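Local coordinates for beta-glucosidase (PDB 6JXG), which probably hydrolyses terminal, non-reducing beta-D-glucosyl residues and releases beta-D-glucose, a step in cellulose breakdown, at residues Phe204-Ala209 with Pro546-Phe551. Numbering follows the deposited sequence.
Sequences FNETYA and PGDDNF. With NAG (2-acetamido-2-deoxy-beta-D-glucopyranose), chain D.
With CG anti to its carbonyl carbon (chi1 -54°) and the chain bent at chi2, Glu206 reaches across to Asp548, whose CB is directed toward the 204-209 turn and whose CG is likewise anti to the carbonyl carbon (chi1 -74°). Their carboxylates, with planes 41° apart, bring Glu206 OE1 within 2.6 Å of Asp548 OD2, so close that one of the two acids probably holds a proton and donates it. A water joins the other two oxygens, donating to Glu206 OE2 at 2.6 Å and to Asp548 OD1 at 2.8 Å. Asp548 OD1 also accepts from the backbone N of Ser170, and an alanine here would probably leave that N-H without its acceptor, the water with Glu206 OE2 alone of the two, and Glu206 without its acid mate. The contact links a type I' beta turn, Phe204 to Thr207, in the glycoside hydrolase family 3 N-terminal domain to a loop of the C-terminal domain. Asn205 and Glu206 take the positive phi values of this tight hairpin, and Asn205, a residue that tolerates them, carries N-acetylglucosamine on ND2. The sugar's acetamido C7 lies 3.8 Å from Phe204 CE1, at the ring's edge. In the loop, Asp549 OD1 accepts from Phe551 N (2.9 Å) in an Asx turn, while Asp549 OD2 forms a salt bridge with Lys116.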
ATOM      1  N   PHE A 204      -3.287 -15.029 -15.137  1.00 11.74           N
ATOM      2  CA  PHE A 204      -2.268 -15.727 -14.365  1.00 13.68           C
ATOM      3  C   PHE A 204      -2.065 -17.142 -14.969  1.00 13.34           C
ATOM      4  O   PHE A 204      -2.996 -17.912 -15.054  1.00 13.93           O
ATOM      5  CB  PHE A 204      -2.681 -15.865 -12.878  1.00 13.99           C
ATOM      6  CG  PHE A 204      -1.616 -16.477 -12.040  1.00 16.22           C
ATOM      7  CD1 PHE A 204      -1.520 -17.843 -11.916  1.00 18.45           C
ATOM      8  CD2 PHE A 204      -0.671 -15.683 -11.433  1.00 18.55           C
ATOM      9  CE1 PHE A 204      -0.508 -18.416 -11.185  1.00 19.21           C
ATOM     10  CE2 PHE A 204       0.371 -16.254 -10.727  1.00 19.27           C
ATOM     11  CZ  PHE A 204       0.446 -17.606 -10.614  1.00 19.90           C
ATOM     12  N   ASN A 205      -0.836 -17.499 -15.316  1.00 15.07           N
ATOM     13  CA  ASN A 205      -0.559 -18.805 -15.942  1.00 13.74           C
ATOM     14  C   ASN A 205      -1.517 -19.034 -17.083  1.00 14.07           C
ATOM     15  O   ASN A 205      -1.985 -20.161 -17.299  1.00 14.07           O
ATOM     16  CB  ASN A 205      -0.597 -19.950 -14.935  1.00 15.50           C
ATOM     17  CG  ASN A 205       0.729 -20.103 -14.173  1.00 17.32           C
ATOM     18  OD1 ASN A 205       1.611 -19.243 -14.228  1.00 17.49           O
ATOM     19  ND2 ASN A 205       0.827 -21.154 -13.430  1.00 18.42           N
ATOM     20  N   GLU A 206      -1.720 -17.969 -17.817  1.00 12.87           N
ATOM     21  CA  GLU A 206      -2.503 -17.909 -19.072  1.00 14.38           C
ATOM     22  C   GLU A 206      -4.007 -17.962 -18.980  1.00 14.48           C
ATOM     23  O   GLU A 206      -4.693 -17.978 -20.015  1.00 14.00           O
ATOM     24  CB  GLU A 206      -1.946 -18.893 -20.137  1.00 15.88           C
ATOM     25  CG  GLU A 206      -0.451 -18.704 -20.424  1.00 16.88           C
ATOM     26  CD  GLU A 206      -0.073 -17.388 -21.090  1.00 15.90           C
ATOM     27  OE1 GLU A 206       1.118 -17.013 -20.917  1.00 17.34           O
ATOM     28  OE2 GLU A 206      -0.915 -16.738 -21.796  1.00 15.79           O
ATOM     29  N   THR A 207      -4.549 -17.912 -17.767  1.00 14.10           N
ATOM     30  CA  THR A 207      -5.995 -17.817 -17.567  1.00 13.94           C
ATOM     31  C   THR A 207      -6.338 -16.580 -16.706  1.00 12.25           C
ATOM     32  O   THR A 207      -5.760 -16.371 -15.600  1.00 12.74           O
ATOM     33  CB  THR A 207      -6.520 -19.097 -16.865  1.00 13.44           C
ATOM     34  OG1 THR A 207      -6.299 -20.218 -17.715  1.00 11.71           O
ATOM     35  CG2 THR A 207      -7.996 -18.984 -16.535  1.00 14.23           C
ATOM     36  N   TYR A 208      -7.274 -15.772 -17.178  1.00 13.46           N
ATOM     37  CA  TYR A 208      -7.735 -14.560 -16.427  1.00 12.87           C
ATOM     38  C   TYR A 208      -7.954 -14.913 -14.960  1.00 12.16           C
ATOM     39  O   TYR A 208      -8.594 -15.945 -14.636  1.00 12.58           O
ATOM     40  CB  TYR A 208      -9.036 -14.026 -17.040  1.00 14.49           C
ATOM     41  CG  TYR A 208      -8.802 -13.214 -18.275  1.00 15.13           C
ATOM     42  CD1 TYR A 208      -9.252 -13.627 -19.529  1.00 15.25           C
ATOM     43  CD2 TYR A 208      -8.023 -12.059 -18.182  1.00 14.43           C
ATOM     44  CE1 TYR A 208      -8.974 -12.836 -20.656  1.00 16.76           C
ATOM     45  CE2 TYR A 208      -7.733 -11.287 -19.286  1.00 15.33           C
ATOM     46  CZ  TYR A 208      -8.184 -11.692 -20.524  1.00 16.27           C
ATOM     47  OH  TYR A 208      -7.905 -10.848 -21.596  1.00 17.85           O
ATOM     48  N   ALA A 209      -7.456 -14.057 -14.075  1.00 11.94           N
ATOM     49  CA  ALA A 209      -7.527 -14.280 -12.638  1.00 12.10           C
ATOM     50  C   ALA A 209      -8.944 -14.577 -12.140  1.00 11.80           C
ATOM     51  O   ALA A 209      -9.154 -15.497 -11.340  1.00 12.70           O
ATOM     52  CB  ALA A 209      -6.914 -13.100 -11.908  1.00 11.42           C
ATOM     53  N   PRO A 546       6.507  -5.876 -22.609  1.00 14.96           N
ATOM     54  CA  PRO A 546       5.524  -5.633 -23.684  1.00 14.73           C
ATOM     55  C   PRO A 546       4.586  -6.778 -23.956  1.00 12.85           C
ATOM     56  O   PRO A 546       3.757  -6.664 -24.858  1.00 14.88           O
ATOM     57  CB  PRO A 546       6.413  -5.438 -24.956  1.00 14.91           C
ATOM     58  CG  PRO A 546       7.653  -6.204 -24.641  1.00 14.78           C
ATOM     59  CD  PRO A 546       7.832  -6.252 -23.127  1.00 15.10           C
ATOM     60  N   GLY A 547       4.705  -7.892 -23.255  1.00 12.63           N
ATOM     61  CA  GLY A 547       3.906  -9.094 -23.546  1.00 12.42           C
ATOM     62  C   GLY A 547       3.614  -9.813 -22.217  1.00 14.14           C
ATOM     63  O   GLY A 547       3.164  -9.163 -21.238  1.00 13.83           O
ATOM     64  N   ASP A 548       3.906 -11.082 -22.131  1.00 12.86           N
ATOM     65  CA  ASP A 548       3.760 -11.792 -20.862  1.00 14.95           C
ATOM     66  C   ASP A 548       4.976 -11.554 -19.985  1.00 15.42           C
ATOM     67  O   ASP A 548       6.071 -11.258 -20.482  1.00 15.97           O
ATOM     68  CB  ASP A 548       3.657 -13.325 -21.092  1.00 14.15           C
ATOM     69  CG  ASP A 548       2.316 -13.741 -21.662  1.00 15.09           C
ATOM     70  OD1 ASP A 548       1.353 -12.923 -21.821  1.00 13.39           O
ATOM     71  OD2 ASP A 548       2.227 -14.925 -21.938  1.00 16.41           O
ATOM     72  N   ASP A 549       4.769 -11.680 -18.687  1.00 16.59           N
ATOM     73  CA  ASP A 549       5.852 -11.595 -17.720  1.00 15.29           C
ATOM     74  C   ASP A 549       6.034 -12.973 -17.083  1.00 15.38           C
ATOM     75  O   ASP A 549       5.146 -13.480 -16.429  1.00 12.66           O
ATOM     76  CB  ASP A 549       5.567 -10.486 -16.690  1.00 14.43           C
ATOM     77  CG  ASP A 549       6.770 -10.181 -15.774  1.00 15.06           C
ATOM     78  OD1 ASP A 549       7.775 -10.927 -15.775  1.00 13.82           O
ATOM     79  OD2 ASP A 549       6.710  -9.167 -14.994  1.00 13.42           O
ATOM     80  N   ASN A 550       7.202 -13.594 -17.299  1.00 14.88           N
ATOM     81  CA  ASN A 550       7.507 -14.899 -16.708  1.00 14.76           C
ATOM     82  C   ASN A 550       8.301 -14.811 -15.417  1.00 13.39           C
ATOM     83  O   ASN A 550       8.780 -15.796 -14.855  1.00 11.92           O
ATOM     84  CB  ASN A 550       8.181 -15.811 -17.734  1.00 17.69           C
ATOM     85  CG  ASN A 550       7.210 -16.166 -18.859  1.00 20.29           C
ATOM     86  OD1 ASN A 550       6.315 -16.978 -18.693  1.00 20.17           O
ATOM     87  ND2 ASN A 550       7.401 -15.550 -19.987  1.00 24.55           N
ATOM     88  N   PHE A 551       8.385 -13.602 -14.914  1.00 12.52           N
ATOM     89  CA  PHE A 551       8.938 -13.375 -13.603  1.00 13.38           C
ATOM     90  C   PHE A 551      10.305 -14.107 -13.430  1.00 13.03           C
ATOM     91  O   PHE A 551      10.495 -14.825 -12.475  1.00 15.86           O
ATOM     92  CB  PHE A 551       7.994 -13.729 -12.489  1.00 11.90           C
ATOM     93  CG  PHE A 551       6.818 -12.759 -12.324  1.00 12.84           C
ATOM     94  CD1 PHE A 551       5.881 -12.566 -13.354  1.00 13.93           C
ATOM     95  CD2 PHE A 551       6.617 -12.061 -11.166  1.00 12.60           C
ATOM     96  CE1 PHE A 551       4.802 -11.704 -13.198  1.00 12.63           C
ATOM     97  CE2 PHE A 551       5.531 -11.219 -11.020  1.00 12.64           C
ATOM     98  CZ  PHE A 551       4.668 -10.999 -12.049  1.00 11.73           C
TER
HETATM   99  C1  NAG D 803       1.988 -21.488 -12.678  1.00 25.32           C
HETATM  100  C2  NAG D 803       1.547 -22.436 -11.561  1.00 27.35           C
HETATM  101  C3  NAG D 803       2.823 -23.012 -10.985  1.00 33.87           C
HETATM  102  C4  NAG D 803       3.526 -23.725 -12.109  1.00 33.73           C
HETATM  103  C5  NAG D 803       4.067 -22.545 -12.899  1.00 37.35           C
HETATM  104  C6  NAG D 803       5.158 -23.008 -13.839  1.00 40.00           C
HETATM  105  C7  NAG D 803      -0.603 -22.078 -10.292  1.00 31.84           C
HETATM  106  C8  NAG D 803      -1.493 -22.657 -11.317  1.00 29.44           C
HETATM  107  N2  NAG D 803       0.743 -21.948 -10.442  1.00 28.73           N
HETATM  108  O3  NAG D 803       2.489 -23.924  -9.990  1.00 34.20           O
HETATM  109  O4  NAG D 803       4.424 -24.630 -11.592  1.00 37.28           O
HETATM  110  O5  NAG D 803       2.863 -22.152 -13.582  1.00 29.18           O
HETATM  111  O6  NAG D 803       4.427 -23.838 -14.718  1.00 38.65           O
HETATM  112  O7  NAG D 803      -1.198 -21.624  -9.297  1.00 44.77           O
HETATM  113  O   HOH W   1      -0.637 -14.448 -22.969  1.00 19.97           O